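Local structure of DUF4848 domain-containing protein (Bacteroides thetaiotaomicron, 4LB8) at residues Ser59-Gln63 against Met64-Gln68; Phe133-Asp137 against Ser138-Asp142. The protein is of unknown function but belongs to the DUF4848 family and is probably exported to the cell envelope as a lipoprotein. All coordinates share one frame; numbering follows the deposited sequence.

In the fold
From the N terminus the chain passes through the strands 19-22 and 27-30, then helices 33-44 and 48-57. The short connection that links helix 48-57 to helix 63-80 ends at S62, the N-cap of the latter, and contact 1 runs on into that helix's first turn. Helix 84-98 and a long loop lead on to contact 2, a hairpin whose tight turn brings strand 138-141 back alongside strand 132-135. The two contacts lie in series, neither nested nor crossed, with centres about 18 Å apart and nearest atoms about 7 Å apart. They do not touch, yet V127, in the loop before the hairpin, packs against Q63 of contact 1 and F133 of contact 2.

Contact 1 of 2, residues Ser59-Gln63 against Met64-Gln68; sequences SFKSQ and MILMQ
The flat peptide carbonyls of S62 and Q63 receive the first helical N-H groups differently: L66 N comes to S62 O at 3.2 Å within the carbonyl plane, whereas M67 N meets Q63 O at 2.9 Å from a position tilted 23° out of it. These i to i+4 bonds start helix 63-80, with S62 at its N-cap. The serine side chain makes no capping bond; OG is instead hydrogen-bonded to Y125 O, while Q63 sends NE2 to N128 O, so both polar groups tie the helix start to a later loop. K61 lies across I65, its CG 4.0 Å from I65 CG2. CG stands anti to the backbone N (chi1 -179°), and bends further along the chain bring K61 NZ to 3.5 Å from L66 CD1. I65 suits this place because its two branches part: CG2 meets the lysine methylenes and I65 CG1 rests 3.9 Å from S62 OG. A glycine here would remove both branches, probably leaving the K61 methylenes without most of their apolar support and opening a gap beside S62 OG. Lysine thus serves as an apolar cover through its methylenes, while its ammonium, at an exposed residue, probably remains hydrated.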
loop_
_atom_site.group_PDB
_atom_site.type_symbol
_atom_site.label_atom_id
_atom_site.label_comp_id
_atom_site.label_asym_id
_atom_site.label_seq_id
_atom_site.Cartn_x
_atom_site.Cartn_y
_atom_site.Cartn_z
ATOM N N SER A 59 2.058 25.378 -36.007
ATOM C CA SER A 59 0.873 26.175 -35.627
ATOM C C SER A 59 -0.328 25.243 -35.278
ATOM O O SER A 59 -1.481 25.484 -35.677
ATOM C CB SER A 59 0.512 27.174 -36.724
ATOM O OG SER A 59 1.547 28.126 -36.907
ATOM N N PHE A 60 -0.021 24.160 -34.539
ATOM C CA PHE A 60 -0.987 23.145 -34.139
ATOM C C PHE A 60 -0.987 22.952 -32.610
ATOM O O PHE A 60 0.056 22.646 -32.027
ATOM C CB PHE A 60 -0.700 21.811 -34.873
ATOM C CG PHE A 60 -1.672 20.707 -34.537
ATOM C CD1 PHE A 60 -2.974 20.734 -35.021
ATOM C CD2 PHE A 60 -1.305 19.670 -33.687
ATOM C CE1 PHE A 60 -3.889 19.740 -34.664
ATOM C CE2 PHE A 60 -2.222 18.673 -33.336
ATOM C CZ PHE A 60 -3.505 18.714 -33.829
ATOM N N LYS A 61 -2.166 23.146 -31.974
ATOM C CA LYS A 61 -2.347 22.915 -30.543
ATOM C C LYS A 61 -2.824 21.476 -30.367
ATOM O O LYS A 61 -3.919 21.118 -30.819
ATOM C CB LYS A 61 -3.321 23.934 -29.908
ATOM C CG LYS A 61 -3.521 23.751 -28.402
ATOM C CD LYS A 61 -3.756 25.087 -27.706
ATOM C CE LYS A 61 -4.409 24.935 -26.353
ATOM N NZ LYS A 61 -5.878 24.721 -26.467
ATOM N N SER A 62 -1.964 20.632 -29.809
ATOM C CA SER A 62 -2.316 19.244 -29.572
ATOM C C SER A 62 -2.700 19.083 -28.117
ATOM O O SER A 62 -2.565 20.034 -27.331
ATOM C CB SER A 62 -1.172 18.308 -29.950
ATOM O OG SER A 62 0.083 18.743 -29.456
ATOM N N GLN A 63 -3.202 17.879 -27.757
ATOM C CA GLN A 63 -3.592 17.530 -26.399
ATOM C C GLN A 63 -2.432 17.698 -25.444
ATOM O O GLN A 63 -2.661 18.058 -24.284
ATOM C CB GLN A 63 -4.129 16.121 -26.344
ATOM C CG GLN A 63 -5.613 16.128 -26.573
ATOM C CD GLN A 63 -6.234 14.804 -26.330
ATOM O OE1 GLN A 63 -5.785 14.021 -25.470
ATOM N NE2 GLN A 63 -7.329 14.569 -27.032
HETATM N N MSE A 64 -1.190 17.510 -25.944
HETATM C CA MSE A 64 0.012 17.722 -25.161
HETATM C C MSE A 64 0.130 19.205 -24.715
HETATM O O MSE A 64 0.402 19.449 -23.540
HETATM C CB MSE A 64 1.251 17.284 -25.939
HETATM C CG MSE A 64 2.485 17.211 -25.061
HETATM SE SE MSE A 64 3.896 18.517 -25.450
HETATM C CE MSE A 64 3.123 20.049 -25.288
ATOM N N ILE A 65 -0.081 20.182 -25.642
ATOM C CA ILE A 65 -0.001 21.628 -25.345
ATOM C C ILE A 65 -1.076 21.989 -24.314
ATOM O O ILE A 65 -0.793 22.746 -23.379
ATOM C CB ILE A 65 -0.080 22.526 -26.631
ATOM C CG1 ILE A 65 0.980 22.144 -27.716
ATOM C CG2 ILE A 65 -0.095 24.043 -26.310
ATOM C CD1 ILE A 65 2.506 22.490 -27.430
ATOM N N LEU A 66 -2.277 21.399 -24.450
ATOM C CA LEU A 66 -3.370 21.588 -23.496
ATOM C C LEU A 66 -2.985 21.046 -22.107
ATOM O O LEU A 66 -3.328 21.680 -21.126
ATOM C CB LEU A 66 -4.660 20.916 -24.006
ATOM C CG LEU A 66 -5.947 21.333 -23.307
ATOM C CD1 LEU A 66 -6.285 22.787 -23.599
ATOM C CD2 LEU A 66 -7.083 20.414 -23.698
HETATM N N MSE A 67 -2.276 19.901 -22.024
HETATM C CA MSE A 67 -1.805 19.281 -20.776
HETATM C C MSE A 67 -0.776 20.190 -20.104
HETATM O O MSE A 67 -0.842 20.385 -18.889
HETATM C CB MSE A 67 -1.222 17.880 -21.036
HETATM C CG MSE A 67 -0.899 17.088 -19.756
HETATM SE SE MSE A 67 -2.437 16.773 -18.601
HETATM C CE MSE A 67 -3.030 15.038 -19.313
ATOM N N GLN A 68 0.136 20.789 -20.888
ATOM C CA GLN A 68 1.092 21.774 -20.373
ATOM C C GLN A 68 0.319 22.925 -19.694
ATOM O O GLN A 68 0.600 23.275 -18.545
ATOM C CB GLN A 68 1.974 22.343 -21.504
ATOM C CG GLN A 68 2.964 21.391 -22.115
ATOM C CD GLN A 68 4.288 21.366 -21.392
ATOM O OE1 GLN A 68 4.651 20.357 -20.772
ATOM N NE2 GLN A 68 5.066 22.454 -21.499
#

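Contact 2 of 2, residues Phe133-Asp137 against Ser138-Asp142; sequences FMIGD and SLVVD
F133 and V140 are paired across a beta hairpin, strand 132-135 running antiparallel to strand 138-141 at the margin of a small mixed sheet. Strand 132-135 lies inside that sheet, flanked by 27-30 and 138-141, and the latter is one of its two outermost strands within the chain. F133 and V140 form a hydrogen-bonded pair: V140 N reaches F133 O at 2.8 Å, and F133 N gives to V140 O at 3.1 Å. Their side chains run alongside one another on the same face of the sheet, and V140 CB sits over the phenyl ring, 4.0 Å from its centroid and 15° off the normal, a CH-pi contact. F133 turns CG into the crowded position between backbone N and carbonyl carbon (chi1 67°), which carries the ring beneath the valine. A beta-branched residue fits here, since V140 CG1 and CG2 both lean on the ring, V140 CG1 coming to 3.7 Å from F133 CZ. I135 CD1 lies at the ring edge, in its plane, and the ring of Y36 also meets F133. The hairpin closes with a two-residue type II' turn from I135 to S138. G136 takes its first corner, where phi is positive (59°), a conformation that a residue with a side chain adopts less readily than glycine, and I135 and S138 exchange two backbone bonds of 2.8 Å each, I135 N to S138 O and S138 N to I135 O. M134, present as selenomethionine, and L139 make the non-hydrogen-bonded pair on the other face, M134 CG packing 4.0 Å from L139 CD1; both side chains also touch M27 of strand 27-30. Past the strand, D142 brings OD1 to the F133 ring edge, 4.1 Å from F133 CE1, while OD2 is hydrogen-bonded to N123 ND2, giving this buried carboxylate a polar partner.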
loop_
_atom_site.group_PDB
_atom_site.type_symbol
_atom_site.label_atom_id
_atom_site.label_comp_id
_atom_site.label_asym_id
_atom_site.label_seq_id
_atom_site.Cartn_x
_atom_site.Cartn_y
_atom_site.Cartn_z
ATOM N N PHE A 133 -6.380 12.276 -35.376
ATOM C CA PHE A 133 -5.303 12.534 -36.337
ATOM C C PHE A 133 -5.625 11.698 -37.567
ATOM O O PHE A 133 -6.510 10.826 -37.506
ATOM C CB PHE A 133 -3.880 12.302 -35.798
ATOM C CG PHE A 133 -3.529 10.875 -35.485
ATOM C CD1 PHE A 133 -3.822 10.327 -34.236
ATOM C CD2 PHE A 133 -2.898 10.073 -36.431
ATOM C CE1 PHE A 133 -3.515 8.991 -33.949
ATOM C CE2 PHE A 133 -2.588 8.737 -36.146
ATOM C CZ PHE A 133 -2.903 8.205 -34.907
HETATM N N MSE A 134 -4.930 11.980 -38.686
HETATM C CA MSE A 134 -5.187 11.281 -39.932
HETATM C C MSE A 134 -3.955 10.647 -40.544
HETATM O O MSE A 134 -2.857 11.215 -40.459
HETATM C CB MSE A 134 -5.815 12.238 -40.948
HETATM C CG MSE A 134 -7.258 12.591 -40.626
HETATM SE SE MSE A 134 -8.048 13.598 -42.058
HETATM C CE MSE A 134 -8.421 12.132 -43.291
ATOM N N ILE A 135 -4.161 9.457 -41.179
ATOM C CA ILE A 135 -3.163 8.720 -41.985
ATOM C C ILE A 135 -3.709 8.751 -43.411
ATOM O O ILE A 135 -4.660 8.013 -43.723
ATOM C CB ILE A 135 -2.834 7.266 -41.488
ATOM C CG1 ILE A 135 -2.489 7.176 -39.970
ATOM C CG2 ILE A 135 -1.755 6.606 -42.375
ATOM C CD1 ILE A 135 -1.538 8.141 -39.460
ATOM N N GLY A 136 -3.170 9.658 -44.226
ATOM C CA GLY A 136 -3.646 9.895 -45.585
ATOM C C GLY A 136 -5.109 10.303 -45.544
ATOM O O GLY A 136 -5.460 11.268 -44.862
ATOM N N ASP A 137 -5.989 9.510 -46.184
ATOM C CA ASP A 137 -7.423 9.811 -46.189
ATOM C C ASP A 137 -8.164 9.106 -45.040
ATOM O O ASP A 137 -9.390 9.252 -44.922
ATOM C CB ASP A 137 -8.045 9.481 -47.543
ATOM C CG ASP A 137 -7.778 10.549 -48.595
ATOM O OD1 ASP A 137 -7.701 11.744 -48.225
ATOM O OD2 ASP A 137 -7.667 10.190 -49.792
ATOM N N SER A 138 -7.407 8.414 -44.153
ATOM C CA SER A 138 -7.990 7.684 -43.029
ATOM C C SER A 138 -7.919 8.485 -41.765
ATOM O O SER A 138 -6.887 9.064 -41.443
ATOM C CB SER A 138 -7.315 6.326 -42.832
ATOM O OG SER A 138 -7.361 5.531 -44.006
ATOM N N LEU A 139 -9.036 8.523 -41.046
ATOM C CA LEU A 139 -9.148 9.228 -39.777
ATOM C C LEU A 139 -9.014 8.250 -38.646
ATOM O O LEU A 139 -9.727 7.248 -38.588
ATOM C CB LEU A 139 -10.488 9.981 -39.675
ATOM C CG LEU A 139 -10.848 10.547 -38.299
ATOM C CD1 LEU A 139 -10.374 11.974 -38.163
ATOM C CD2 LEU A 139 -12.344 10.380 -38.017
ATOM N N VAL A 140 -8.108 8.570 -37.725
ATOM C CA VAL A 140 -7.884 7.788 -36.537
ATOM C C VAL A 140 -8.474 8.550 -35.349
ATOM O O VAL A 140 -7.979 9.630 -35.023
ATOM C CB VAL A 140 -6.385 7.460 -36.329
ATOM C CG1 VAL A 140 -6.192 6.574 -35.100
ATOM C CG2 VAL A 140 -5.771 6.817 -37.573
ATOM N N VAL A 141 -9.555 8.014 -34.749
ATOM C CA VAL A 141 -10.152 8.488 -33.493
ATOM C C VAL A 141 -9.466 7.617 -32.449
ATOM O O VAL A 141 -9.825 6.440 -32.296
ATOM C CB VAL A 141 -11.704 8.435 -33.414
ATOM C CG1 VAL A 141 -12.171 8.913 -32.042
ATOM C CG2 VAL A 141 -12.353 9.246 -34.520
ATOM N N ASP A 142 -8.395 8.137 -31.846
ATOM C CA ASP A 142 -7.547 7.321 -30.997
ATOM C C ASP A 142 -8.277 6.738 -29.790
ATOM O O ASP A 142 -9.190 7.362 -29.216
ATOM C CB ASP A 142 -6.263 8.063 -30.579
ATOM C CG ASP A 142 -5.040 7.159 -30.485
ATOM O OD1 ASP A 142 -4.915 6.230 -31.318
ATOM O OD2 ASP A 142 -4.218 7.367 -29.577
#